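Local coordinates for protein 5-carboxymethyl-2-hydroxymuconate delta-isomerase (PDB 4PFZ) that probably acts as a metal-binding isomerase or acetylpyruvate hydrolase of the fumarylacetoacetate hydrolase family, at residues B[58-63]-B[219-224]; B[79-84]-B[207-212]; B[108-113]-B[182-187]. All coordinates share one frame; numbering follows the deposited sequence. Where two conformers were deposited one is given.

Contact 1 (B[58-63]-B[219-224]); sequences SKVIAV and GDVILT
V60 and A62 on strand 60-63 meet V221 and L223 on strand 221-223 along one face of a parallel pair, whose short axes approach to 4.5 Å at an angle of 16°. The bumps alternate. CG1 of V60 sits beside V221 and the branch point of L223, while the small A62 leaves a hollow that L223 fills: A62 CB to L223 CB measures 3.8 Å, and L223 CD1 also reaches that methyl. V60 CG1 stands anti to the backbone N (chi1 175°), which carries it across to CG of L223 at 4.2 Å. On the other face I61 CB lies 4.3 Å from I222 CG1; L216 touches both isoleucines, and V207 of helix 203-213 packs on I222. The backbone bonds have the staggered pattern of a parallel sheet: I61 N to V221 O and L223 N to I61 O are both 2.7 Å, with V221 N to K59 O and V63 N to L223 O closing the two ends. This pair belongs to the central beta fold of the FAA hydrolase domain, where strand 84-87 flanks 60-63 and strand 108-118 flanks 221-223. At the N-terminal end of the pair, the carboxylate of D220 lies between S58 OG and K59 NZ. S58 OG donates to the syn lone pair of D220 OD1 at 2.6 Å, and K59 N approaches that same oxygen from 56° above the carboxylate plane. K59 is modelled in two conformers; in one, the bent chain brings NZ to D220 OD2 in a salt bridge, again from above the plane. L217 N also donates to OD2, and a water joins S58 N to OD1.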
loop_
_atom_site.group_PDB
_atom_site.type_symbol
_atom_site.label_atom_id
_atom_site.label_comp_id
_atom_site.label_asym_id
_atom_site.label_seq_id
_atom_site.Cartn_x
_atom_site.Cartn_y
_atom_site.Cartn_z
ATOM N N SER B 58 -5.181 -5.613 3.045
ATOM C CA SER B 58 -4.799 -4.257 3.432
ATOM C C SER B 58 -3.672 -3.751 2.528
ATOM O O SER B 58 -3.601 -2.561 2.181
ATOM C CB SER B 58 -4.371 -4.210 4.904
ATOM O OG SER B 58 -2.998 -4.535 5.065
ATOM N N LYS B 59 -2.781 -4.653 2.153
ATOM C CA LYS B 59 -1.736 -4.319 1.191
ATOM C C LYS B 59 -1.374 -5.517 0.326
ATOM O O LYS B 59 -1.620 -6.674 0.693
ATOM C CB LYS B 59 -0.477 -3.778 1.890
ATOM C CG LYS B 59 0.139 -4.673 2.960
ATOM C CD LYS B 59 1.358 -3.965 3.601
ATOM C CE LYS B 59 1.824 -4.634 4.898
ATOM N NZ LYS B 59 0.708 -4.889 5.847
ATOM N N VAL B 60 -0.792 -5.215 -0.823
ATOM C CA VAL B 60 -0.367 -6.224 -1.747
ATOM C C VAL B 60 1.094 -5.973 -2.008
ATOM O O VAL B 60 1.446 -4.910 -2.512
ATOM C CB VAL B 60 -1.144 -6.162 -3.067
ATOM C CG1 VAL B 60 -0.562 -7.177 -4.073
ATOM C CG2 VAL B 60 -2.613 -6.414 -2.827
ATOM N N ILE B 61 1.931 -6.957 -1.678
ATOM C CA ILE B 61 3.361 -6.896 -1.950
ATOM C C ILE B 61 3.651 -7.759 -3.163
ATOM O O ILE B 61 3.112 -8.863 -3.292
ATOM C CB ILE B 61 4.207 -7.406 -0.755
ATOM C CG1 ILE B 61 4.020 -6.483 0.438
ATOM C CG2 ILE B 61 5.689 -7.428 -1.101
ATOM C CD1 ILE B 61 2.863 -6.865 1.343
ATOM N N ALA B 62 4.496 -7.275 -4.053
ATOM C CA ALA B 62 4.854 -8.098 -5.191
ATOM C C ALA B 62 6.350 -8.091 -5.428
ATOM O O ALA B 62 7.050 -7.184 -4.998
ATOM C CB ALA B 62 4.110 -7.620 -6.433
ATOM N N VAL B 63 6.823 -9.108 -6.141
ATOM C CA VAL B 63 8.205 -9.181 -6.570
ATOM C C VAL B 63 8.202 -9.184 -8.100
ATOM O O VAL B 63 7.223 -9.580 -8.715
ATOM C CB VAL B 63 8.908 -10.442 -5.975
ATOM C CG1 VAL B 63 8.660 -11.674 -6.818
ATOM C CG2 VAL B 63 10.402 -10.209 -5.798
ATOM N N GLY B 219 -4.684 -11.473 5.638
ATOM C CA GLY B 219 -5.295 -10.958 4.424
ATOM C C GLY B 219 -4.289 -10.370 3.452
ATOM O O GLY B 219 -4.545 -10.328 2.253
ATOM N N ASP B 220 -3.146 -9.894 3.946
ATOM C CA ASP B 220 -2.164 -9.334 3.009
ATOM C C ASP B 220 -1.741 -10.364 1.965
ATOM O O ASP B 220 -1.739 -11.572 2.226
ATOM C CB ASP B 220 -0.939 -8.799 3.740
ATOM C CG ASP B 220 -1.250 -7.563 4.567
ATOM O OD1 ASP B 220 -2.332 -6.968 4.388
ATOM O OD2 ASP B 220 -0.404 -7.196 5.403
ATOM N N VAL B 221 -1.426 -9.866 0.776
ATOM C CA VAL B 221 -1.061 -10.694 -0.370
ATOM C C VAL B 221 0.385 -10.446 -0.786
ATOM O O VAL B 221 0.824 -9.309 -0.882
ATOM C CB VAL B 221 -1.994 -10.398 -1.574
ATOM C CG1 VAL B 221 -1.503 -11.103 -2.877
ATOM C CG2 VAL B 221 -3.422 -10.805 -1.231
ATOM N N ILE B 222 1.116 -11.521 -1.043
ATOM C CA ILE B 222 2.441 -11.431 -1.624
ATOM C C ILE B 222 2.409 -12.134 -2.985
ATOM O O ILE B 222 2.229 -13.352 -3.052
ATOM C CB ILE B 222 3.521 -12.099 -0.733
ATOM C CG1 ILE B 222 3.593 -11.433 0.658
ATOM C CG2 ILE B 222 4.873 -12.098 -1.461
ATOM C CD1 ILE B 222 4.573 -12.139 1.656
ATOM N N LEU B 223 2.575 -11.376 -4.058
ATOM C CA LEU B 223 2.657 -11.967 -5.389
ATOM C C LEU B 223 4.084 -12.423 -5.603
ATOM O O LEU B 223 5.014 -11.651 -5.355
ATOM C CB LEU B 223 2.244 -10.964 -6.466
ATOM C CG LEU B 223 0.847 -10.360 -6.350
ATOM C CD1 LEU B 223 0.590 -9.392 -7.498
ATOM C CD2 LEU B 223 -0.175 -11.483 -6.327
ATOM N N THR B 224 4.260 -13.666 -6.063
ATOM C CA THR B 224 5.579 -14.294 -6.038
ATOM C C THR B 224 6.350 -14.165 -7.342
ATOM O O THR B 224 7.410 -14.753 -7.509
ATOM C CB THR B 224 5.482 -15.792 -5.637
ATOM O OG1 THR B 224 4.676 -16.524 -6.571
ATOM C CG2 THR B 224 4.836 -15.891 -4.271
HETATM O O HOH W 1 -5.018 -7.403 5.364
#

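Contact 2 (B[79-84]-B[207-212]); sequences PEDPVI and VEWTSA
The loop leading into strand 84-87 packs on helix 203-213 chiefly through the indole of W209, which lies against D81, P82 and I84. The P82 ring rests on the indole face: P82 CD is 3.9 Å from the centroid of the six-membered ring of W209 and only 16° off its normal, which meets the geometry of a CH-pi contact. P82 CG continues this cover over the five-membered ring, near W209 CG. I84 comes instead at the edge, near the ring plane, with its CG2 3.8 Å from W209 CD1. The same methyl, I84 CG2, lies 4.1 Å from T210 OG1, a hydroxyl that hydrogen-bonds to L206 O. The first bond of the W209 side chain points at the loop, and with CG anti to the backbone N (chi1 -175°) the indole lies against P82. At its far end the D81 side chain crosses the indole at about a right angle, its CG 3.6 Å from W209 CH2, neither over the face nor at the edge, with carboxylate and ring planes 36° apart. The indole N-H does not bond directly to the loop: W209 NE1 lies 3.4 Å from P82 O at a poor angle. A water in the ring plane makes the connection, accepting from W209 NE1 at 3.1 Å and from I84 N, and donating to P82 O at 2.8 Å. This one molecule therefore serves three polar atoms. The contact adjoins the subunit interface, since D81 OD2 forms a salt bridge with K151 of the second subunit and W209 packs on R157 of that subunit. Within the chain, I84 and T210 both touch I61, which places helix 203-213 beside strands 60-63 and 84-87.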
loop_
_atom_site.group_PDB
_atom_site.type_symbol
_atom_site.label_atom_id
_atom_site.label_comp_id
_atom_site.label_asym_id
_atom_site.label_seq_id
_atom_site.Cartn_x
_atom_site.Cartn_y
_atom_site.Cartn_z
ATOM N N PRO B 79 21.035 -16.204 -6.220
ATOM C CA PRO B 79 20.374 -15.085 -6.892
ATOM C C PRO B 79 20.588 -13.821 -6.080
ATOM O O PRO B 79 20.848 -13.922 -4.879
ATOM C CB PRO B 79 18.901 -15.497 -6.906
ATOM C CG PRO B 79 18.759 -16.397 -5.713
ATOM C CD PRO B 79 20.070 -17.136 -5.607
ATOM N N GLU B 80 20.495 -12.658 -6.713
ATOM C CA GLU B 80 20.561 -11.411 -5.972
ATOM C C GLU B 80 19.371 -11.350 -5.019
ATOM O O GLU B 80 18.443 -12.153 -5.135
ATOM C CB GLU B 80 20.567 -10.214 -6.922
ATOM N N ASP B 81 19.404 -10.413 -4.076
ATOM C CA ASP B 81 18.300 -10.231 -3.139
ATOM C C ASP B 81 17.006 -9.877 -3.868
ATOM O O ASP B 81 17.042 -9.307 -4.956
ATOM C CB ASP B 81 18.638 -9.142 -2.114
ATOM C CG ASP B 81 19.548 -9.649 -1.016
ATOM O OD1 ASP B 81 19.492 -10.866 -0.730
ATOM O OD2 ASP B 81 20.311 -8.840 -0.441
ATOM N N PRO B 82 15.858 -10.217 -3.266
ATOM C CA PRO B 82 14.576 -9.854 -3.865
ATOM C C PRO B 82 14.359 -8.346 -3.877
ATOM O O PRO B 82 14.780 -7.645 -2.950
ATOM C CB PRO B 82 13.552 -10.531 -2.949
ATOM C CG PRO B 82 14.299 -11.543 -2.188
ATOM C CD PRO B 82 15.675 -10.980 -2.023
ATOM N N VAL B 83 13.711 -7.861 -4.930
ATOM C CA VAL B 83 13.242 -6.488 -4.976
ATOM C C VAL B 83 11.726 -6.525 -4.803
ATOM O O VAL B 83 11.007 -7.075 -5.644
ATOM C CB VAL B 83 13.631 -5.781 -6.298
ATOM C CG1 VAL B 83 12.983 -4.399 -6.383
ATOM C CG2 VAL B 83 15.140 -5.662 -6.410
ATOM N N ILE B 84 11.238 -5.982 -3.696
ATOM C CA ILE B 84 9.799 -5.999 -3.454
ATOM C C ILE B 84 9.195 -4.606 -3.638
ATOM O O ILE B 84 9.897 -3.597 -3.562
ATOM C CB ILE B 84 9.461 -6.552 -2.044
ATOM C CG1 ILE B 84 10.164 -5.747 -0.955
ATOM C CG2 ILE B 84 9.825 -8.044 -1.952
ATOM C CD1 ILE B 84 9.697 -6.075 0.452
ATOM N N VAL B 207 8.566 -14.537 2.150
ATOM C CA VAL B 207 7.897 -14.179 3.398
ATOM C C VAL B 207 8.918 -13.708 4.432
ATOM O O VAL B 207 8.668 -12.769 5.187
ATOM C CB VAL B 207 7.083 -15.366 3.966
ATOM C CG1 VAL B 207 6.500 -15.015 5.322
ATOM C CG2 VAL B 207 5.966 -15.730 2.998
ATOM N N GLU B 208 10.067 -14.370 4.462
ATOM C CA GLU B 208 11.167 -13.926 5.319
ATOM C C GLU B 208 11.648 -12.511 4.957
ATOM O O GLU B 208 11.806 -11.663 5.830
ATOM C CB GLU B 208 12.326 -14.907 5.232
ATOM C CG GLU B 208 13.537 -14.502 6.051
ATOM C CD GLU B 208 14.699 -15.443 5.829
ATOM O OE1 GLU B 208 14.896 -16.340 6.679
ATOM O OE2 GLU B 208 15.398 -15.295 4.801
ATOM N N TRP B 209 11.888 -12.270 3.673
ATOM C CA TRP B 209 12.368 -10.968 3.213
ATOM C C TRP B 209 11.356 -9.872 3.507
ATOM O O TRP B 209 11.715 -8.787 3.973
ATOM C CB TRP B 209 12.672 -11.007 1.712
ATOM C CG TRP B 209 13.290 -9.739 1.179
ATOM C CD1 TRP B 209 12.652 -8.722 0.520
ATOM C CD2 TRP B 209 14.668 -9.357 1.265
ATOM N NE1 TRP B 209 13.554 -7.737 0.185
ATOM C CE2 TRP B 209 14.798 -8.107 0.629
ATOM C CE3 TRP B 209 15.806 -9.956 1.811
ATOM C CZ2 TRP B 209 16.022 -7.436 0.538
ATOM C CZ3 TRP B 209 17.020 -9.289 1.716
ATOM C CH2 TRP B 209 17.116 -8.043 1.085
ATOM N N THR B 210 10.085 -10.168 3.253
ATOM C CA THR B 210 9.038 -9.166 3.358
ATOM C C THR B 210 8.683 -8.855 4.804
ATOM O O THR B 210 8.525 -7.688 5.166
ATOM C CB THR B 210 7.769 -9.599 2.612
ATOM O OG1 THR B 210 8.107 -9.873 1.246
ATOM C CG2 THR B 210 6.709 -8.473 2.654
ATOM N N SER B 211 8.585 -9.882 5.633
ATOM C CA SER B 211 8.264 -9.661 7.042
ATOM C C SER B 211 9.448 -9.118 7.848
ATOM O O SER B 211 9.263 -8.693 8.987
ATOM C CB SER B 211 7.750 -10.949 7.687
ATOM O OG SER B 211 8.745 -11.954 7.694
ATOM N N ALA B 212 10.656 -9.137 7.276
ATOM C CA ALA B 212 11.794 -8.474 7.922
ATOM C C ALA B 212 11.677 -6.960 7.741
ATOM O O ALA B 212 12.135 -6.185 8.574
ATOM C CB ALA B 212 13.138 -8.994 7.359
HETATM O O HOH W 2 13.578 -5.404 -1.832
#

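Contact 3 (B[108-113]-B[182-187]); sequences VHHEGE and LRTEVN
H110 and T184 form the closely packed middle of this contact, with V186 beside them. T184 CG2 lies over one face of the imidazole, 4.1 Å from the H110 ring centroid and 27° off its normal, a CH-pi contact. V186 CG2 approaches obliquely at 3.5 Å from H110 CD2. With H110 CG between the backbone N and the carbonyl carbon (chi1 58°), the ring is set against both side chains. G112, with no side chain, lies with CA 3.7 Å from T184 OG1. Q192 OE1 gathers the polar atoms here, with hydrogen bonds to H110 ND1, G112 N and T184 OG1. Toward E113 the fit relies on a single methyl, L182 CD2, 3.6 Å from G112 O and 3.8 Å from E113 CA. On the far side of strand 181-186, R183 and E185 point away, are partly exposed and form a salt bridge, R183 NE to E185 OE2 at 2.9 Å. The touching parts run nearly antiparallel (164°), but no hydrogen bond joins them; side chains from strands that pair in different sheets make the contact, consistent with the beta-sandwich roll of the FAA hydrolase family. E111 and E113, whose first side-chain bonds point away from 182-187, form the Glu-x-Glu pattern that, with an aspartate, probably D142 here, binds the metal in relatives.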
loop_
_atom_site.group_PDB
_atom_site.type_symbol
_atom_site.label_atom_id
_atom_site.label_comp_id
_atom_site.label_asym_id
_atom_site.label_seq_id
_atom_site.Cartn_x
_atom_site.Cartn_y
_atom_site.Cartn_z
ATOM N N VAL B 108 -0.015 -2.381 -22.074
ATOM C CA VAL B 108 -0.299 -2.858 -20.730
ATOM C C VAL B 108 -0.110 -4.371 -20.756
ATOM O O VAL B 108 -0.639 -5.044 -21.642
ATOM C CB VAL B 108 -1.730 -2.466 -20.283
ATOM C CG1 VAL B 108 -2.091 -3.101 -18.949
ATOM C CG2 VAL B 108 -1.870 -0.932 -20.198
ATOM N N HIS B 109 0.651 -4.904 -19.802
ATOM C CA HIS B 109 1.029 -6.321 -19.829
ATOM C C HIS B 109 0.326 -7.168 -18.763
ATOM O O HIS B 109 0.098 -6.717 -17.648
ATOM C CB HIS B 109 2.544 -6.467 -19.655
ATOM C CG HIS B 109 3.330 -6.224 -20.906
ATOM N ND1 HIS B 109 4.678 -6.498 -21.003
ATOM C CD2 HIS B 109 2.954 -5.753 -22.119
ATOM C CE1 HIS B 109 5.101 -6.199 -22.220
ATOM N NE2 HIS B 109 4.076 -5.747 -22.917
ATOM N N HIS B 110 -0.021 -8.402 -19.134
ATOM C CA HIS B 110 -0.438 -9.409 -18.158
ATOM C C HIS B 110 0.785 -9.986 -17.466
ATOM O O HIS B 110 1.830 -10.129 -18.087
ATOM C CB HIS B 110 -1.234 -10.539 -18.824
ATOM C CG HIS B 110 -0.495 -11.245 -19.924
ATOM N ND1 HIS B 110 0.555 -12.108 -19.684
ATOM C CD2 HIS B 110 -0.665 -11.229 -21.267
ATOM C CE1 HIS B 110 1.014 -12.569 -20.832
ATOM N NE2 HIS B 110 0.288 -12.057 -21.809
ATOM N N GLU B 111 0.650 -10.323 -16.185
ATOM C CA GLU B 111 1.710 -11.026 -15.447
ATOM C C GLU B 111 1.113 -12.048 -14.488
ATOM O O GLU B 111 0.815 -11.721 -13.347
ATOM C CB GLU B 111 2.584 -10.035 -14.660
ATOM C CG GLU B 111 3.262 -8.978 -15.522
ATOM C CD GLU B 111 4.416 -8.263 -14.833
ATOM O OE1 GLU B 111 4.544 -8.363 -13.598
ATOM O OE2 GLU B 111 5.199 -7.592 -15.541
ATOM N N GLY B 112 0.920 -13.278 -14.943
ATOM C CA GLY B 112 0.335 -14.293 -14.089
ATOM C C GLY B 112 1.297 -14.633 -12.969
ATOM O O GLY B 112 2.506 -14.743 -13.195
ATOM N N GLU B 113 0.771 -14.753 -11.751
ATOM C CA GLU B 113 1.597 -15.098 -10.589
ATOM C C GLU B 113 0.848 -15.947 -9.567
ATOM O O GLU B 113 -0.371 -15.837 -9.425
ATOM C CB GLU B 113 2.104 -13.834 -9.873
ATOM C CG GLU B 113 2.356 -12.641 -10.776
ATOM C CD GLU B 113 3.435 -11.704 -10.270
ATOM O OE1 GLU B 113 3.755 -11.726 -9.063
ATOM O OE2 GLU B 113 3.952 -10.915 -11.091
ATOM N N LEU B 182 2.297 -22.971 -13.457
ATOM C CA LEU B 182 1.644 -21.683 -13.642
ATOM C C LEU B 182 1.581 -21.381 -15.139
ATOM O O LEU B 182 2.579 -21.532 -15.845
ATOM C CB LEU B 182 2.410 -20.585 -12.899
ATOM C CG LEU B 182 2.035 -19.123 -13.154
ATOM C CD1 LEU B 182 0.584 -18.897 -12.824
ATOM C CD2 LEU B 182 2.909 -18.198 -12.312
ATOM N N ARG B 183 0.413 -21.000 -15.641
ATOM C CA ARG B 183 0.326 -20.645 -17.050
ATOM C C ARG B 183 -0.716 -19.571 -17.308
ATOM O O ARG B 183 -1.724 -19.470 -16.597
ATOM C CB ARG B 183 0.037 -21.884 -17.909
ATOM C CG ARG B 183 -1.412 -22.324 -17.953
ATOM C CD ARG B 183 -1.603 -23.428 -19.005
ATOM N NE ARG B 183 -3.016 -23.737 -19.197
ATOM C CZ ARG B 183 -3.676 -24.663 -18.509
ATOM N NH1 ARG B 183 -3.044 -25.385 -17.589
ATOM N NH2 ARG B 183 -4.962 -24.878 -18.747
ATOM N N THR B 184 -0.445 -18.755 -18.320
ATOM C CA THR B 184 -1.304 -17.620 -18.673
ATOM C C THR B 184 -1.774 -17.823 -20.099
ATOM O O THR B 184 -0.967 -18.128 -20.969
ATOM C CB THR B 184 -0.557 -16.277 -18.562
ATOM O OG1 THR B 184 0.016 -16.153 -17.262
ATOM C CG2 THR B 184 -1.507 -15.069 -18.805
ATOM N N GLU B 185 -3.071 -17.684 -20.342
ATOM C CA GLU B 185 -3.558 -17.702 -21.716
ATOM C C GLU B 185 -4.257 -16.395 -22.044
ATOM O O GLU B 185 -4.961 -15.829 -21.210
ATOM C CB GLU B 185 -4.497 -18.886 -21.950
ATOM C CG GLU B 185 -3.856 -20.218 -21.580
ATOM C CD GLU B 185 -4.808 -21.383 -21.698
ATOM O OE1 GLU B 185 -5.994 -21.152 -22.023
ATOM O OE2 GLU B 185 -4.370 -22.531 -21.466
ATOM N N VAL B 186 -4.025 -15.918 -23.260
ATOM C CA VAL B 186 -4.740 -14.779 -23.809
ATOM C C VAL B 186 -5.602 -15.257 -24.975
ATOM O O VAL B 186 -5.076 -15.765 -25.971
ATOM C CB VAL B 186 -3.762 -13.680 -24.268
ATOM C CG1 VAL B 186 -4.526 -12.463 -24.782
ATOM C CG2 VAL B 186 -2.850 -13.285 -23.119
ATOM N N ASN B 187 -6.921 -15.124 -24.832
ATOM C CA ASN B 187 -7.883 -15.599 -25.832
ATOM C C ASN B 187 -7.673 -17.068 -26.206
ATOM O O ASN B 187 -7.861 -17.456 -27.354
ATOM C CB ASN B 187 -7.817 -14.719 -27.088
ATOM C CG ASN B 187 -8.035 -13.254 -26.771
ATOM O OD1 ASN B 187 -8.844 -12.918 -25.906
ATOM N ND2 ASN B 187 -7.313 -12.374 -27.460
#

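In the fold
Contact 1 lies between the other two and touches each. Contacts 1 and 2 have centres 12 Å apart, and I61 CG2 lies 4.0 Å from I84 CB. Helix 203-213 of contact 2 leads along the chain into strand 221-223 of contact 1. Contact 3, 18 Å away from contact 1 between centres, meets it at E113: OE1, hydrogen-bonded by G225 N, packs 3.1 Å from L223 CB, and strands 108-118 and 221-223 are sheet neighbours. Contacts 2 and 3 do not touch, their nearest atoms being about 9 Å apart. E111 and E113, near D142, probably form the metal site, as in relatives, which puts contact 3 at that site and contact 1 beside it.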